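Local coordinates for protein soluble KIT ligand (Mus musculus, PDB 2O27) that binds and dimerises the receptor tyrosine kinase KIT as a non-covalent homodimer, regulating cell survival, proliferation, haematopoiesis, gametogenesis, mast cell development and melanogenesis, at residues H40-L54 / F113-F127. Numbering follows the deposited sequence.
Sequences HCWLRDMVIQLSLSL and FFSIFNRSIDAFKDF
Helices 43-54 and 113-124 run roughly antiparallel, their axes 10.4 Å apart at closest approach with 139° between their N-to-C directions, and the CA atoms of L43 and S120, and of L50 and F117, lie nearest each other. S120 is a small residue near the middle of the interface: L50 CD1 lies 3.6 Å from S120 OG, and the methyl CE of M46 comes up to the same oxygen. That hydroxyl, set among apolar groups, donates a hydrogen bond within its own helix to I116 O (3.1 Å), which also accepts S120 N from the opposite face of its carbonyl plane. M46, bent at chi2 and chi3, folds its flexible chain round to place CE 3.4 Å from I116 CG2, closer than usual carbon-carbon contact, the two side chains crossing at about a right angle.

This is core packing of the short-chain four-helix bundle cytokine fold of stem cell factor. Helix 70-91 lies against the pair through L84, which V47, I121 and F124 all touch, while L28 of strand 26-30 covers L50 and S53.

Towards the C-terminal end of 40-54, with CG anti to the backbone N (chi1 176°), the ring of F113 extends toward L50 and S53. The forked end of L50 suits it to two partners, CD2 meeting F113 CZ as CD1 meets S120; L50 and F113 slide past each other in opposite directions. S53 CB, on a side chain short enough to admit the ring, sits 3.6 Å from F113 CE1, and S53 OG is hydrogen-bonded to T27 O. The branches of L54 divide between two rings, CD2 meeting the edge of F113 and CD1 approaching F117 CE1.

At the other end, branched L43 likewise serves two neighbours: CD1 packs 3.5 Å from F124 CA and also meets the ring edge of F124, while CD2 reaches S120 O. Small A123 accommodates the indole of W42, whose CH2 lies 3.7 Å from A123 CB, while W42 NE1 is hydrogen-bonded to L37 O. Beyond them the poorly ordered F127 brings its ring edge to H40 CA.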
loop_
_atom_site.group_PDB
_atom_site.type_symbol
_atom_site.label_atom_id
_atom_site.label_comp_id
_atom_site.label_asym_id
_atom_site.label_seq_id
_atom_site.Cartn_x
_atom_site.Cartn_y
_atom_site.Cartn_z
ATOM N N HIS A 40 14.846 -20.623 19.842
ATOM C CA HIS A 40 13.866 -21.639 20.249
ATOM C C HIS A 40 12.804 -21.070 21.183
ATOM O O HIS A 40 11.788 -21.716 21.444
ATOM C CB HIS A 40 14.544 -22.808 20.965
ATOM C CG HIS A 40 14.900 -22.509 22.386
ATOM N ND1 HIS A 40 16.108 -21.961 22.751
ATOM C CD2 HIS A 40 14.173 -22.609 23.524
ATOM C CE1 HIS A 40 16.111 -21.731 24.052
ATOM N NE2 HIS A 40 14.948 -22.114 24.546
ATOM N N CYS A 41 13.055 -19.874 21.710
ATOM C CA CYS A 41 12.106 -19.231 22.617
ATOM C C CYS A 41 10.990 -18.500 21.880
ATOM O O CYS A 41 9.893 -18.349 22.406
ATOM C CB CYS A 41 12.808 -18.195 23.496
ATOM S SG CYS A 41 14.037 -18.837 24.679
ATOM N N TRP A 42 11.262 -18.051 20.660
ATOM C CA TRP A 42 10.266 -17.266 19.954
ATOM C C TRP A 42 9.889 -17.651 18.522
ATOM O O TRP A 42 8.852 -17.218 18.039
ATOM C CB TRP A 42 10.714 -15.794 19.967
ATOM C CG TRP A 42 12.102 -15.576 19.429
ATOM C CD1 TRP A 42 13.269 -15.504 20.151
ATOM C CD2 TRP A 42 12.473 -15.392 18.048
ATOM N NE1 TRP A 42 14.336 -15.286 19.307
ATOM C CE2 TRP A 42 13.880 -15.214 18.013
ATOM C CE3 TRP A 42 11.755 -15.365 16.842
ATOM C CZ2 TRP A 42 14.580 -15.004 16.815
ATOM C CZ3 TRP A 42 12.452 -15.154 15.648
ATOM C CH2 TRP A 42 13.855 -14.977 15.648
ATOM N N LEU A 43 10.717 -18.447 17.850
ATOM C CA LEU A 43 10.452 -18.797 16.461
ATOM C C LEU A 43 9.061 -19.321 16.125
ATOM O O LEU A 43 8.408 -18.804 15.212
ATOM C CB LEU A 43 11.471 -19.804 15.937
ATOM C CG LEU A 43 12.183 -19.404 14.639
ATOM C CD1 LEU A 43 12.562 -20.661 13.874
ATOM C CD2 LEU A 43 11.302 -18.514 13.789
ATOM N N ARG A 44 8.626 -20.358 16.833
ATOM C CA ARG A 44 7.329 -20.951 16.584
ATOM C C ARG A 44 6.196 -19.929 16.641
ATOM O O ARG A 44 5.344 -19.868 15.737
ATOM C CB ARG A 44 7.072 -22.086 17.575
ATOM C CG ARG A 44 5.773 -22.835 17.357
ATOM C CD ARG A 44 4.761 -22.415 18.399
ATOM N NE ARG A 44 3.475 -23.106 18.320
ATOM C CZ ARG A 44 2.445 -22.791 19.100
ATOM N NH1 ARG A 44 2.582 -21.819 19.991
ATOM N NH2 ARG A 44 1.279 -23.414 18.980
ATOM N N ASP A 45 6.179 -19.141 17.707
ATOM C CA ASP A 45 5.154 -18.136 17.857
ATOM C C ASP A 45 5.272 -17.083 16.762
ATOM O O ASP A 45 4.273 -16.696 16.179
ATOM C CB ASP A 45 5.247 -17.461 19.223
ATOM C CG ASP A 45 4.806 -18.370 20.350
ATOM O OD1 ASP A 45 3.844 -19.123 20.159
ATOM O OD2 ASP A 45 5.404 -18.329 21.436
ATOM N N MET A 46 6.492 -16.638 16.476
ATOM C CA MET A 46 6.686 -15.611 15.458
ATOM C C MET A 46 6.270 -16.052 14.060
ATOM O O MET A 46 5.738 -15.260 13.277
ATOM C CB MET A 46 8.142 -15.146 15.422
ATOM C CG MET A 46 8.394 -13.866 16.238
ATOM S SD MET A 46 7.410 -12.430 15.670
ATOM C CE MET A 46 7.865 -12.388 13.979
ATOM N N VAL A 47 6.538 -17.317 13.751
ATOM C CA VAL A 47 6.184 -17.853 12.455
ATOM C C VAL A 47 4.648 -17.885 12.383
ATOM O O VAL A 47 4.061 -17.607 11.341
ATOM C CB VAL A 47 6.826 -19.255 12.265
ATOM C CG1 VAL A 47 5.978 -20.337 12.895
ATOM C CG2 VAL A 47 7.096 -19.493 10.814
ATOM N N ILE A 48 4.000 -18.187 13.498
ATOM C CA ILE A 48 2.544 -18.220 13.516
ATOM C C ILE A 48 2.012 -16.792 13.307
ATOM O O ILE A 48 1.071 -16.587 12.533
ATOM C CB ILE A 48 2.012 -18.830 14.851
ATOM C CG1 ILE A 48 2.167 -20.357 14.817
ATOM C CG2 ILE A 48 0.562 -18.465 15.075
ATOM C CD1 ILE A 48 1.785 -21.065 16.165
ATOM N N GLN A 49 2.634 -15.810 13.967
ATOM C CA GLN A 49 2.224 -14.404 13.847
ATOM C C GLN A 49 2.444 -13.851 12.427
ATOM O O GLN A 49 1.644 -13.081 11.920
ATOM C CB GLN A 49 2.988 -13.537 14.859
ATOM C CG GLN A 49 2.635 -13.780 16.319
ATOM C CD GLN A 49 1.125 -13.856 16.568
ATOM O OE1 GLN A 49 0.346 -13.073 16.024
ATOM N NE2 GLN A 49 0.713 -14.803 17.399
ATOM N N LEU A 50 3.537 -14.239 11.787
ATOM C CA LEU A 50 3.795 -13.749 10.452
ATOM C C LEU A 50 2.717 -14.297 9.532
ATOM O O LEU A 50 2.204 -13.577 8.686
ATOM C CB LEU A 50 5.185 -14.180 9.981
ATOM C CG LEU A 50 6.289 -13.404 10.699
ATOM C CD1 LEU A 50 7.677 -14.057 10.448
ATOM C CD2 LEU A 50 6.255 -11.934 10.220
ATOM N N SER A 51 2.376 -15.567 9.728
ATOM C CA SER A 51 1.356 -16.237 8.935
ATOM C C SER A 51 0.042 -15.444 9.028
ATOM O O SER A 51 -0.571 -15.156 8.009
ATOM C CB SER A 51 1.166 -17.660 9.451
ATOM O OG SER A 51 0.177 -18.357 8.720
ATOM N N LEU A 52 -0.382 -15.099 10.244
ATOM C CA LEU A 52 -1.596 -14.308 10.426
ATOM C C LEU A 52 -1.483 -12.958 9.691
ATOM O O LEU A 52 -2.375 -12.603 8.937
ATOM C CB LEU A 52 -1.871 -14.043 11.910
ATOM C CG LEU A 52 -2.201 -15.175 12.900
ATOM C CD1 LEU A 52 -2.717 -14.531 14.203
ATOM C CD2 LEU A 52 -3.249 -16.130 12.329
ATOM N N SER A 53 -0.385 -12.216 9.906
ATOM C CA SER A 53 -0.213 -10.922 9.231
ATOM C C SER A 53 -0.245 -11.053 7.705
ATOM O O SER A 53 -0.832 -10.224 7.030
ATOM C CB SER A 53 1.097 -10.239 9.648
ATOM O OG SER A 53 1.030 -9.757 10.983
ATOM N N LEU A 54 0.389 -12.087 7.165
ATOM C CA LEU A 54 0.403 -12.268 5.727
ATOM C C LEU A 54 -1.019 -12.542 5.236
ATOM O O LEU A 54 -1.438 -11.991 4.231
ATOM C CB LEU A 54 1.376 -13.395 5.330
ATOM C CG LEU A 54 2.869 -13.010 5.509
ATOM C CD1 LEU A 54 3.782 -14.261 5.333
ATOM C CD2 LEU A 54 3.256 -11.944 4.482
ATOM N N PHE A 113 8.548 -4.707 8.461
ATOM C CA PHE A 113 7.811 -5.939 8.575
ATOM C C PHE A 113 8.611 -7.070 7.963
ATOM O O PHE A 113 8.818 -8.120 8.589
ATOM C CB PHE A 113 6.479 -5.848 7.850
ATOM C CG PHE A 113 5.723 -7.128 7.856
ATOM C CD1 PHE A 113 5.026 -7.526 8.987
ATOM C CD2 PHE A 113 5.743 -7.965 6.752
ATOM C CE1 PHE A 113 4.361 -8.738 9.026
ATOM C CE2 PHE A 113 5.085 -9.176 6.782
ATOM C CZ PHE A 113 4.388 -9.564 7.933
ATOM N N PHE A 114 9.065 -6.833 6.740
ATOM C CA PHE A 114 9.798 -7.836 6.007
ATOM C C PHE A 114 11.223 -8.053 6.490
ATOM O O PHE A 114 11.887 -9.007 6.071
ATOM C CB PHE A 114 9.725 -7.531 4.514
ATOM C CG PHE A 114 8.364 -7.832 3.920
ATOM C CD1 PHE A 114 7.481 -6.811 3.607
ATOM C CD2 PHE A 114 7.944 -9.163 3.751
ATOM C CE1 PHE A 114 6.187 -7.108 3.137
ATOM C CE2 PHE A 114 6.662 -9.458 3.291
ATOM C CZ PHE A 114 5.784 -8.435 2.987
ATOM N N SER A 115 11.674 -7.165 7.377
ATOM C CA SER A 115 12.987 -7.287 8.000
ATOM C C SER A 115 12.812 -8.332 9.102
ATOM O O SER A 115 13.680 -9.171 9.310
ATOM C CB SER A 115 13.412 -5.953 8.615
ATOM O OG SER A 115 14.581 -6.108 9.403
ATOM N N ILE A 116 11.679 -8.260 9.805
ATOM C CA ILE A 116 11.332 -9.200 10.866
ATOM C C ILE A 116 11.148 -10.577 10.256
ATOM O O ILE A 116 11.506 -11.589 10.857
ATOM C CB ILE A 116 9.988 -8.834 11.557
ATOM C CG1 ILE A 116 10.041 -7.404 12.097
ATOM C CG2 ILE A 116 9.674 -9.828 12.639
ATOM C CD1 ILE A 116 11.307 -7.076 12.859
ATOM N N PHE A 117 10.551 -10.589 9.066
ATOM C CA PHE A 117 10.277 -11.809 8.320
ATOM C C PHE A 117 11.598 -12.475 7.923
ATOM O O PHE A 117 11.794 -13.674 8.147
ATOM C CB PHE A 117 9.441 -11.456 7.076
ATOM C CG PHE A 117 9.236 -12.600 6.130
ATOM C CD1 PHE A 117 8.051 -13.329 6.137
ATOM C CD2 PHE A 117 10.242 -12.970 5.252
ATOM C CE1 PHE A 117 7.884 -14.409 5.285
ATOM C CE2 PHE A 117 10.079 -14.054 4.398
ATOM C CZ PHE A 117 8.898 -14.775 4.415
ATOM N N ASN A 118 12.497 -11.696 7.330
ATOM C CA ASN A 118 13.803 -12.209 6.912
ATOM C C ASN A 118 14.598 -12.711 8.096
ATOM O O ASN A 118 15.266 -13.742 8.011
ATOM C CB ASN A 118 14.601 -11.133 6.196
ATOM C CG ASN A 118 14.224 -11.016 4.751
ATOM O OD1 ASN A 118 14.556 -10.041 4.089
ATOM N ND2 ASN A 118 13.535 -12.029 4.240
ATOM N N ARG A 119 14.526 -11.987 9.207
ATOM C CA ARG A 119 15.245 -12.419 10.392
ATOM C C ARG A 119 14.641 -13.697 10.974
ATOM O O ARG A 119 15.373 -14.517 11.508
ATOM C CB ARG A 119 15.294 -11.293 11.431
ATOM C CG ARG A 119 16.277 -10.186 11.028
ATOM C CD ARG A 119 16.380 -9.038 12.032
ATOM N NE ARG A 119 15.375 -7.995 11.824
ATOM C CZ ARG A 119 15.483 -6.749 12.281
ATOM N NH1 ARG A 119 16.556 -6.380 12.972
ATOM N NH2 ARG A 119 14.517 -5.868 12.051
ATOM N N SER A 120 13.322 -13.880 10.865
ATOM C CA SER A 120 12.696 -15.099 11.380
ATOM C C SER A 120 13.125 -16.266 10.497
ATOM O O SER A 120 13.464 -17.345 10.974
ATOM C CB SER A 120 11.165 -14.999 11.364
ATOM O OG SER A 120 10.687 -14.139 12.380
ATOM N N ILE A 121 13.093 -16.037 9.197
ATOM C CA ILE A 121 13.489 -17.053 8.244
ATOM C C ILE A 121 14.919 -17.500 8.511
ATOM O O ILE A 121 15.206 -18.694 8.543
ATOM C CB ILE A 121 13.392 -16.515 6.820
ATOM C CG1 ILE A 121 11.924 -16.240 6.488
ATOM C CG2 ILE A 121 14.035 -17.494 5.846
ATOM C CD1 ILE A 121 11.014 -17.459 6.616
ATOM N N ASP A 122 15.810 -16.534 8.708
ATOM C CA ASP A 122 17.204 -16.851 8.969
ATOM C C ASP A 122 17.345 -17.664 10.237
ATOM O O ASP A 122 18.086 -18.641 10.266
ATOM C CB ASP A 122 18.043 -15.575 9.058
ATOM C CG ASP A 122 18.188 -14.890 7.714
ATOM O OD1 ASP A 122 18.055 -15.585 6.686
ATOM O OD2 ASP A 122 18.443 -13.668 7.681
ATOM N N ALA A 123 16.618 -17.269 11.275
ATOM C CA ALA A 123 16.657 -17.978 12.541
ATOM C C ALA A 123 16.243 -19.430 12.318
ATOM O O ALA A 123 16.791 -20.349 12.923
ATOM C CB ALA A 123 15.727 -17.315 13.530
ATOM N N PHE A 124 15.260 -19.624 11.448
ATOM C CA PHE A 124 14.779 -20.959 11.131
ATOM C C PHE A 124 15.915 -21.714 10.479
ATOM O O PHE A 124 16.086 -22.900 10.706
ATOM C CB PHE A 124 13.601 -20.887 10.161
ATOM C CG PHE A 124 13.058 -22.228 9.770
ATOM C CD1 PHE A 124 12.277 -22.964 10.656
ATOM C CD2 PHE A 124 13.330 -22.762 8.512
ATOM C CE1 PHE A 124 11.770 -24.210 10.295
ATOM C CE2 PHE A 124 12.831 -24.007 8.138
ATOM C CZ PHE A 124 12.050 -24.733 9.030
ATOM N N LYS A 125 16.703 -21.010 9.674
ATOM C CA LYS A 125 17.819 -21.624 8.969
ATOM C C LYS A 125 18.988 -22.017 9.865
ATOM O O LYS A 125 20.019 -22.466 9.373
ATOM C CB LYS A 125 18.335 -20.689 7.872
ATOM C CG LYS A 125 17.309 -20.311 6.811
ATOM C CD LYS A 125 17.991 -19.733 5.576
ATOM C CE LYS A 125 18.886 -18.549 5.932
ATOM N NZ LYS A 125 19.697 -18.070 4.773
ATOM N N ASP A 126 18.841 -21.854 11.175
ATOM C CA ASP A 126 19.929 -22.199 12.088
ATOM C C ASP A 126 19.371 -22.684 13.411
ATOM O O ASP A 126 20.034 -22.619 14.445
ATOM C CB ASP A 126 20.823 -20.981 12.324
ATOM C CG ASP A 126 21.284 -20.333 11.031
ATOM O OD1 ASP A 126 21.920 -21.026 10.205
ATOM O OD2 ASP A 126 21.010 -19.128 10.841
ATOM N N PHE A 127 18.141 -23.172 13.366
ATOM C CA PHE A 127 17.471 -23.671 14.552
ATOM C C PHE A 127 18.147 -24.947 15.039
ATOM O O PHE A 127 19.372 -25.042 15.054
ATOM C CB PHE A 127 16.008 -23.954 14.230
ATOM C CG PHE A 127 15.168 -24.223 15.436
ATOM C CD1 PHE A 127 14.887 -23.205 16.337
ATOM C CD2 PHE A 127 14.646 -25.491 15.667
ATOM C CE1 PHE A 127 14.095 -23.445 17.454
ATOM C CE2 PHE A 127 13.853 -25.744 16.778
ATOM C CZ PHE A 127 13.576 -24.719 17.675
#